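PDB 1F5M: GAF from Saccharomyces cerevisiae, which catalyses the thioredoxin-dependent reduction of free L-methionine (R)-S-oxide to methionine and takes part in protection against oxidative stress. Local coordinates for residues L60-N65 against I150-Y155; Q27-Y32 against E167-L172. All coordinates share one frame; numbering follows the deposited sequence.

Contact 1: L60-N65 against I150-Y155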
ATOM      1  N   LEU B  60     -10.410  14.419   7.551  1.00 30.56           N
ATOM      2  CA  LEU B  60     -11.731  14.497   8.222  1.00 29.43           C
ATOM      3  C   LEU B  60     -11.520  14.379   9.729  1.00 28.17           C
ATOM      4  O   LEU B  60     -12.480  14.344  10.521  1.00 29.74           O
ATOM      5  CB  LEU B  60     -12.643  13.349   7.791  1.00 29.04           C
ATOM      6  CG  LEU B  60     -13.623  13.488   6.623  1.00 31.86           C
ATOM      7  CD1 LEU B  60     -13.649  14.887   6.074  1.00 30.94           C
ATOM      8  CD2 LEU B  60     -13.263  12.495   5.571  1.00 31.44           C
ATOM      9  N   ALA B  61     -10.257  14.258  10.115  1.00 27.30           N
ATOM     10  CA  ALA B  61      -9.878  14.171  11.511  1.00 28.19           C
ATOM     11  C   ALA B  61     -10.411  12.931  12.247  1.00 27.22           C
ATOM     12  O   ALA B  61     -10.788  13.002  13.419  1.00 26.97           O
ATOM     13  CB  ALA B  61     -10.295  15.483  12.253  1.00 30.15           C
ATOM     14  N   VAL B  62     -10.477  11.814  11.529  1.00 24.78           N
ATOM     15  CA  VAL B  62     -10.852  10.541  12.085  1.00 23.79           C
ATOM     16  C   VAL B  62      -9.450   9.943  12.311  1.00 25.36           C
ATOM     17  O   VAL B  62      -8.605   9.923  11.381  1.00 25.65           O
ATOM     18  CB  VAL B  62     -11.651   9.702  11.057  1.00 21.73           C
ATOM     19  CG1 VAL B  62     -11.896   8.307  11.612  1.00 24.50           C
ATOM     20  CG2 VAL B  62     -13.031  10.366  10.791  1.00 24.79           C
ATOM     21  N   ASP B  63      -9.174   9.478  13.527  1.00 23.86           N
ATOM     22  CA  ASP B  63      -7.838   8.949  13.833  1.00 23.40           C
ATOM     23  C   ASP B  63      -7.677   7.520  13.322  1.00 22.72           C
ATOM     24  O   ASP B  63      -7.579   6.578  14.102  1.00 22.70           O
ATOM     25  CB  ASP B  63      -7.630   9.034  15.346  1.00 25.20           C
ATOM     26  CG  ASP B  63      -6.191   8.944  15.760  1.00 25.57           C
ATOM     27  OD1 ASP B  63      -5.239   8.947  14.933  1.00 29.06           O
ATOM     28  OD2 ASP B  63      -5.990   8.901  16.971  1.00 28.16           O
ATOM     29  N   ILE B  64      -7.662   7.343  11.999  1.00 21.69           N
ATOM     30  CA  ILE B  64      -7.527   6.004  11.441  1.00 22.71           C
ATOM     31  C   ILE B  64      -6.076   5.496  11.523  1.00 21.51           C
ATOM     32  O   ILE B  64      -5.140   6.291  11.609  1.00 21.94           O
ATOM     33  CB  ILE B  64      -8.003   5.944   9.961  1.00 24.50           C
ATOM     34  CG1 ILE B  64      -7.122   6.860   9.097  1.00 24.70           C
ATOM     35  CG2 ILE B  64      -9.482   6.372   9.875  1.00 23.69           C
ATOM     36  CD1 ILE B  64      -7.131   6.486   7.671  1.00 29.88           C
ATOM     37  N   ASN B  65      -5.924   4.171  11.544  1.00 19.72           N
ATOM     38  CA  ASN B  65      -4.639   3.495  11.594  1.00 21.06           C
ATOM     39  C   ASN B  65      -4.512   2.479  10.466  1.00 19.65           C
ATOM     40  O   ASN B  65      -3.466   1.865  10.304  1.00 20.90           O
ATOM     41  CB  ASN B  65      -4.366   2.800  12.945  1.00 21.43           C
ATOM     42  CG  ASN B  65      -5.512   1.926  13.441  1.00 21.53           C
ATOM     43  OD1 ASN B  65      -6.643   2.373  13.566  1.00 17.74           O
ATOM     44  ND2 ASN B  65      -5.198   0.683  13.784  1.00 21.68           N
ATOM     45  N   ILE B 150     -11.250  -0.313   6.688  1.00 15.73           N
ATOM     46  CA  ILE B 150     -10.650   0.838   7.397  1.00 15.03           C
ATOM     47  C   ILE B 150     -10.671   0.632   8.900  1.00 19.62           C
ATOM     48  O   ILE B 150     -11.756   0.321   9.468  1.00 19.07           O
ATOM     49  CB  ILE B 150     -11.410   2.132   7.083  1.00 15.93           C
ATOM     50  CG1 ILE B 150     -11.617   2.259   5.573  1.00 19.07           C
ATOM     51  CG2 ILE B 150     -10.659   3.333   7.619  1.00 12.51           C
ATOM     52  CD1 ILE B 150     -12.287   3.611   5.142  1.00 18.27           C
ATOM     53  N   ASP B 151      -9.528   0.827   9.579  1.00 18.19           N
ATOM     54  CA  ASP B 151      -9.481   0.652  11.056  1.00 18.55           C
ATOM     55  C   ASP B 151      -9.344   2.050  11.684  1.00 20.23           C
ATOM     56  O   ASP B 151      -8.690   2.926  11.104  1.00 16.98           O
ATOM     57  CB  ASP B 151      -8.255  -0.131  11.556  1.00 20.55           C
ATOM     58  CG  ASP B 151      -8.305  -1.599  11.245  1.00 22.75           C
ATOM     59  OD1 ASP B 151      -9.166  -2.025  10.472  1.00 23.79           O
ATOM     60  OD2 ASP B 151      -7.434  -2.346  11.758  1.00 25.99           O
ATOM     61  N   CYS B 152      -9.931   2.238  12.870  1.00 17.34           N
ATOM     62  CA  CYS B 152      -9.834   3.511  13.604  1.00 18.60           C
ATOM     63  C   CYS B 152      -9.344   3.285  15.024  1.00 19.59           C
ATOM     64  O   CYS B 152      -9.739   2.311  15.679  1.00 19.23           O
ATOM     65  CB  CYS B 152     -11.222   4.207  13.628  1.00 17.91           C
ATOM     66  SG  CYS B 152     -11.315   5.765  14.562  1.00 22.14           S
ATOM     67  N   LEU B 153      -8.560   4.227  15.546  1.00 19.62           N
ATOM     68  CA  LEU B 153      -8.028   4.123  16.908  1.00 22.05           C
ATOM     69  C   LEU B 153      -9.027   4.448  17.999  1.00 24.32           C
ATOM     70  O   LEU B 153      -8.770   4.147  19.155  1.00 23.45           O
ATOM     71  CB  LEU B 153      -6.816   5.030  17.086  1.00 22.28           C
ATOM     72  CG  LEU B 153      -5.617   4.580  16.234  1.00 22.69           C
ATOM     73  CD1 LEU B 153      -4.491   5.586  16.388  1.00 23.95           C
ATOM     74  CD2 LEU B 153      -5.151   3.227  16.666  1.00 19.77           C
ATOM     75  N   ASP B 154     -10.136   5.101  17.642  1.00 25.69           N
ATOM     76  CA  ASP B 154     -11.175   5.415  18.639  1.00 26.34           C
ATOM     77  C   ASP B 154     -12.409   4.566  18.365  1.00 25.06           C
ATOM     78  O   ASP B 154     -12.599   4.095  17.240  1.00 24.32           O
ATOM     79  CB  ASP B 154     -11.620   6.896  18.557  1.00 27.96           C
ATOM     80  CG  ASP B 154     -10.468   7.906  18.741  1.00 29.49           C
ATOM     81  OD1 ASP B 154      -9.671   7.767  19.691  1.00 31.91           O
ATOM     82  OD2 ASP B 154     -10.386   8.875  17.940  1.00 28.20           O
ATOM     83  N   TYR B 155     -13.252   4.375  19.386  1.00 24.49           N
ATOM     84  CA  TYR B 155     -14.514   3.662  19.205  1.00 23.84           C
ATOM     85  C   TYR B 155     -15.410   4.577  18.368  1.00 24.89           C
ATOM     86  O   TYR B 155     -15.164   5.778  18.273  1.00 25.88           O
ATOM     87  CB  TYR B 155     -15.252   3.444  20.551  1.00 23.12           C
ATOM     88  CG  TYR B 155     -14.531   2.557  21.546  1.00 23.06           C
ATOM     89  CD1 TYR B 155     -13.928   3.090  22.678  1.00 22.50           C
ATOM     90  CD2 TYR B 155     -14.400   1.197  21.321  1.00 23.74           C
ATOM     91  CE1 TYR B 155     -13.206   2.301  23.567  1.00 22.66           C
ATOM     92  CE2 TYR B 155     -13.674   0.396  22.202  1.00 25.57           C
ATOM     93  CZ  TYR B 155     -13.078   0.970  23.319  1.00 25.72           C
ATOM     94  OH  TYR B 155     -12.273   0.215  24.133  1.00 27.22           O
TER
HETATM   95  O   HOH W   1     -11.250   9.340  15.502  1.00 22.91           O
HETATM   96  O   HOH W   2      -7.213   8.891  19.240  1.00 33.00           O
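Two backbone hydrogen bonds join Asp63 and Asn65 to the end of strand 144-152, one at each side of the Ile64-Cys152 pair. Leu153 N donates to Asp63 O at 2.9 Å, nearly straight at 170°, while Asn65 N reaches Asp151 O at 3.1 Å from above the carbonyl plane. Two waters extend the ladder outward: one accepts from Asp63 N and donates to Asp154 OD2, the other donates to Asp63 OD2 and Asp154 OD1. Such bridging is likely to ease the repulsion between two carboxylates whose OD2 atoms, of Asp63 and Asp154, lie 4.5 Å apart. Cys152 SG, swung anti to its own N (chi1 177°), accepts from Asp154 N at 3.4 Å and touches Val62 CG1. The Asn65 amide packs against Leu153 CD2, 3.5 Å from Asn65 CG, and its ND2 is satisfied by Thr129 and Asp126; Thr129 also bonds Asp151 OD2, so one hydroxyl serves both strands. Asn65 OD1 lies beside Asp151 O, 3.2 Å away, with neither nearby backbone N-H well aimed at it. Asp63 centres an inverse gamma turn, and Ile64-Cys152, CA atoms 4.0 Å apart, is an antiparallel non-hydrogen-bonded pair where two central strands of the GAF-domain sheet begin and end.

Contact 2: Q27-Y32 against E167-L172; sequences QLLLSY and EKLAKL
The ring of Tyr32 meets Leu169 obliquely and has the carbonyl oxygen of Leu172 at its edge. Leu169 CD1 makes an off-centre CH-pi contact, 4.2 Å from the centroid of the Tyr32 ring and 29° off its normal, and comes closest to CG. Near the ring plane, Leu172 O lies 3.6 Å from Tyr32 CE2, while Leu172 CB stands out of the plane on the side of Leu169 CD1. Tyr32 holds CG anti to its backbone N (chi1 174°), which sends the ring across to the other helix, where its OH is hydrogen-bonded to Ser176. One turn earlier, Leu29 CD2 rests over the backbone of Leu169, 3.8 Å from Leu169 N, and its CD1 lies against Lys168 CD. Leu172 CD1 fills in beside Leu29 O, and Leu28 CD2 meets Leu169 CD2 at 4.1 Å. Replacing Tyr32 by an alanine would probably open a gap beside Leu169 and Leu172 and leave Ser176 without its phenol partner. The axes of 27-32 and 167-172 run almost parallel, 7° apart, with a closest approach of 10.5 Å. Helix 42-59 completes the bundle, with Leu52 and Ala56 against Leu28 and Ile53 against Leu169, while Ala170 touches Ile137 of the sheet.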
ATOM      1  N   GLN B  27     -14.694  14.303  -3.938  1.00 31.37           N
ATOM      2  CA  GLN B  27     -13.420  14.516  -4.630  1.00 32.09           C
ATOM      3  C   GLN B  27     -12.632  13.230  -4.721  1.00 29.97           C
ATOM      4  O   GLN B  27     -11.830  13.050  -5.636  1.00 29.75           O
ATOM      5  CB  GLN B  27     -12.553  15.531  -3.886  1.00 33.71           C
ATOM      6  CG  GLN B  27     -12.583  16.921  -4.494  1.00 39.19           C
ATOM      7  CD  GLN B  27     -11.874  17.954  -3.622  1.00 43.31           C
ATOM      8  OE1 GLN B  27     -10.747  17.718  -3.133  1.00 43.34           O
ATOM      9  NE2 GLN B  27     -12.528  19.119  -3.425  1.00 43.68           N
ATOM     10  N   LEU B  28     -12.817  12.357  -3.737  1.00 28.87           N
ATOM     11  CA  LEU B  28     -12.085  11.099  -3.743  1.00 26.48           C
ATOM     12  C   LEU B  28     -12.626  10.235  -4.861  1.00 25.56           C
ATOM     13  O   LEU B  28     -11.848   9.661  -5.612  1.00 25.10           O
ATOM     14  CB  LEU B  28     -12.211  10.366  -2.395  1.00 25.07           C
ATOM     15  CG  LEU B  28     -11.439   9.048  -2.265  1.00 24.03           C
ATOM     16  CD1 LEU B  28     -11.113   8.833  -0.840  1.00 24.53           C
ATOM     17  CD2 LEU B  28     -12.237   7.864  -2.804  1.00 24.07           C
ATOM     18  N   LEU B  29     -13.949  10.140  -4.985  1.00 23.21           N
ATOM     19  CA  LEU B  29     -14.557   9.320  -6.053  1.00 23.78           C
ATOM     20  C   LEU B  29     -14.071   9.814  -7.421  1.00 25.74           C
ATOM     21  O   LEU B  29     -13.749   8.989  -8.307  1.00 25.82           O
ATOM     22  CB  LEU B  29     -16.093   9.386  -5.975  1.00 23.38           C
ATOM     23  CG  LEU B  29     -16.765   8.750  -4.732  1.00 23.93           C
ATOM     24  CD1 LEU B  29     -18.268   8.957  -4.844  1.00 23.52           C
ATOM     25  CD2 LEU B  29     -16.425   7.232  -4.576  1.00 22.30           C
ATOM     26  N   LEU B  30     -13.999  11.146  -7.596  1.00 25.90           N
ATOM     27  CA  LEU B  30     -13.534  11.737  -8.866  1.00 26.75           C
ATOM     28  C   LEU B  30     -12.043  11.440  -9.082  1.00 25.96           C
ATOM     29  O   LEU B  30     -11.636  11.148 -10.195  1.00 27.82           O
ATOM     30  CB  LEU B  30     -13.756  13.247  -8.885  1.00 28.59           C
ATOM     31  CG  LEU B  30     -15.240  13.640  -8.898  1.00 31.56           C
ATOM     32  CD1 LEU B  30     -15.382  15.156  -8.872  1.00 34.12           C
ATOM     33  CD2 LEU B  30     -15.891  13.046 -10.153  1.00 30.10           C
ATOM     34  N   SER B  31     -11.231  11.525  -8.029  1.00 23.86           N
ATOM     35  CA  SER B  31      -9.805  11.211  -8.176  1.00 22.79           C
ATOM     36  C   SER B  31      -9.633   9.717  -8.517  1.00 23.39           C
ATOM     37  O   SER B  31      -8.823   9.354  -9.344  1.00 24.54           O
ATOM     38  CB  SER B  31      -9.034  11.515  -6.886  1.00 20.74           C
ATOM     39  OG  SER B  31      -8.875  12.914  -6.641  1.00 23.60           O
ATOM     40  N   TYR B  32     -10.372   8.835  -7.858  1.00 23.53           N
ATOM     41  CA  TYR B  32     -10.214   7.423  -8.146  1.00 23.73           C
ATOM     42  C   TYR B  32     -10.530   7.150  -9.615  1.00 25.68           C
ATOM     43  O   TYR B  32      -9.843   6.382 -10.281  1.00 25.23           O
ATOM     44  CB  TYR B  32     -11.121   6.567  -7.259  1.00 23.18           C
ATOM     45  CG  TYR B  32     -11.064   5.124  -7.664  1.00 20.58           C
ATOM     46  CD1 TYR B  32     -10.040   4.317  -7.213  1.00 20.90           C
ATOM     47  CD2 TYR B  32     -11.940   4.616  -8.630  1.00 20.29           C
ATOM     48  CE1 TYR B  32      -9.861   3.059  -7.692  1.00 18.98           C
ATOM     49  CE2 TYR B  32     -11.767   3.334  -9.138  1.00 22.84           C
ATOM     50  CZ  TYR B  32     -10.706   2.568  -8.654  1.00 20.32           C
ATOM     51  OH  TYR B  32     -10.447   1.339  -9.159  1.00 19.33           O
ATOM     52  N   GLU B 167     -19.420   2.320  -0.596  1.00 22.09           N
ATOM     53  CA  GLU B 167     -20.084   1.364  -1.478  1.00 23.69           C
ATOM     54  C   GLU B 167     -20.080   1.923  -2.894  1.00 23.65           C
ATOM     55  O   GLU B 167     -20.124   1.157  -3.832  1.00 25.80           O
ATOM     56  CB  GLU B 167     -21.523   1.029  -1.006  1.00 26.21           C
ATOM     57  CG  GLU B 167     -21.501   0.158   0.264  1.00 28.61           C
ATOM     58  CD  GLU B 167     -22.830  -0.500   0.611  1.00 32.15           C
ATOM     59  OE1 GLU B 167     -23.878   0.003   0.156  1.00 29.81           O
ATOM     60  OE2 GLU B 167     -22.818  -1.523   1.355  1.00 34.12           O
ATOM     61  N   LYS B 168     -20.020   3.242  -3.066  1.00 23.10           N
ATOM     62  CA  LYS B 168     -19.976   3.803  -4.419  1.00 24.87           C
ATOM     63  C   LYS B 168     -18.579   3.513  -4.976  1.00 25.51           C
ATOM     64  O   LYS B 168     -18.418   3.163  -6.154  1.00 24.42           O
ATOM     65  CB  LYS B 168     -20.137   5.305  -4.402  1.00 26.14           C
ATOM     66  CG  LYS B 168     -21.574   5.792  -4.240  1.00 28.31           C
ATOM     67  CD  LYS B 168     -21.591   7.310  -3.951  1.00 30.87           C
ATOM     68  CE  LYS B 168     -23.034   7.797  -3.803  1.00 32.54           C
ATOM     69  NZ  LYS B 168     -23.123   9.229  -3.413  1.00 34.23           N
ATOM     70  N   LEU B 169     -17.592   3.637  -4.094  1.00 21.20           N
ATOM     71  CA  LEU B 169     -16.204   3.409  -4.467  1.00 21.28           C
ATOM     72  C   LEU B 169     -15.973   1.962  -4.874  1.00 21.04           C
ATOM     73  O   LEU B 169     -15.197   1.691  -5.790  1.00 23.31           O
ATOM     74  CB  LEU B 169     -15.264   3.758  -3.303  1.00 20.04           C
ATOM     75  CG  LEU B 169     -13.754   3.523  -3.575  1.00 20.03           C
ATOM     76  CD1 LEU B 169     -13.295   4.399  -4.762  1.00 19.32           C
ATOM     77  CD2 LEU B 169     -12.952   3.895  -2.315  1.00 21.81           C
ATOM     78  N   ALA B 170     -16.613   1.046  -4.161  1.00 20.55           N
ATOM     79  CA  ALA B 170     -16.494  -0.364  -4.423  1.00 21.33           C
ATOM     80  C   ALA B 170     -17.056  -0.648  -5.815  1.00 24.08           C
ATOM     81  O   ALA B 170     -16.530  -1.474  -6.549  1.00 26.02           O
ATOM     82  CB  ALA B 170     -17.261  -1.193  -3.310  1.00 21.56           C
ATOM     83  N   LYS B 171     -18.137   0.029  -6.178  1.00 25.87           N
ATOM     84  CA  LYS B 171     -18.715  -0.188  -7.507  1.00 26.63           C
ATOM     85  C   LYS B 171     -17.777   0.324  -8.625  1.00 26.21           C
ATOM     86  O   LYS B 171     -17.668  -0.288  -9.699  1.00 25.90           O
ATOM     87  CB  LYS B 171     -20.089   0.484  -7.588  1.00 25.80           C
ATOM     88  CG  LYS B 171     -21.156  -0.255  -6.807  1.00 28.01           C
ATOM     89  CD  LYS B 171     -22.465   0.510  -6.850  1.00 30.92           C
ATOM     90  CE  LYS B 171     -23.533  -0.192  -6.008  1.00 34.83           C
ATOM     91  NZ  LYS B 171     -23.080  -0.388  -4.574  1.00 38.02           N
ATOM     92  N   LEU B 172     -17.080   1.414  -8.343  1.00 24.49           N
ATOM     93  CA  LEU B 172     -16.154   2.015  -9.299  1.00 25.51           C
ATOM     94  C   LEU B 172     -14.924   1.137  -9.471  1.00 24.72           C
ATOM     95  O   LEU B 172     -14.269   1.141 -10.544  1.00 26.06           O
ATOM     96  CB  LEU B 172     -15.705   3.420  -8.830  1.00 23.67           C
ATOM     97  CG  LEU B 172     -16.671   4.590  -8.900  1.00 24.82           C
ATOM     98  CD1 LEU B 172     -15.998   5.871  -8.435  1.00 21.77           C
ATOM     99  CD2 LEU B 172     -17.170   4.738 -10.323  1.00 27.50           C
TER

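The contacts illustrate the layers of a GAF domain, with contact 1 at one end of the sheet and contact 2 between helix 160-176, which touches the sheet, and helix 21-36, which packs on 160-176 and 42-59. Their centres are about 20 Å apart, their nearest atoms about 7 Å. Along the chain, 27-32 comes first and 167-172 last, with both halves of contact 1 between them. Helix 42-59 runs into 60-65 and packs against both contacts, Ile53 reaching Ile150 as well as Leu169. Strand 144-152 in turn leads on to helix 160-176. Contact 2 thus pairs the first and last helices, whereas contact 1 joins the start of one central strand to the end of its neighbour.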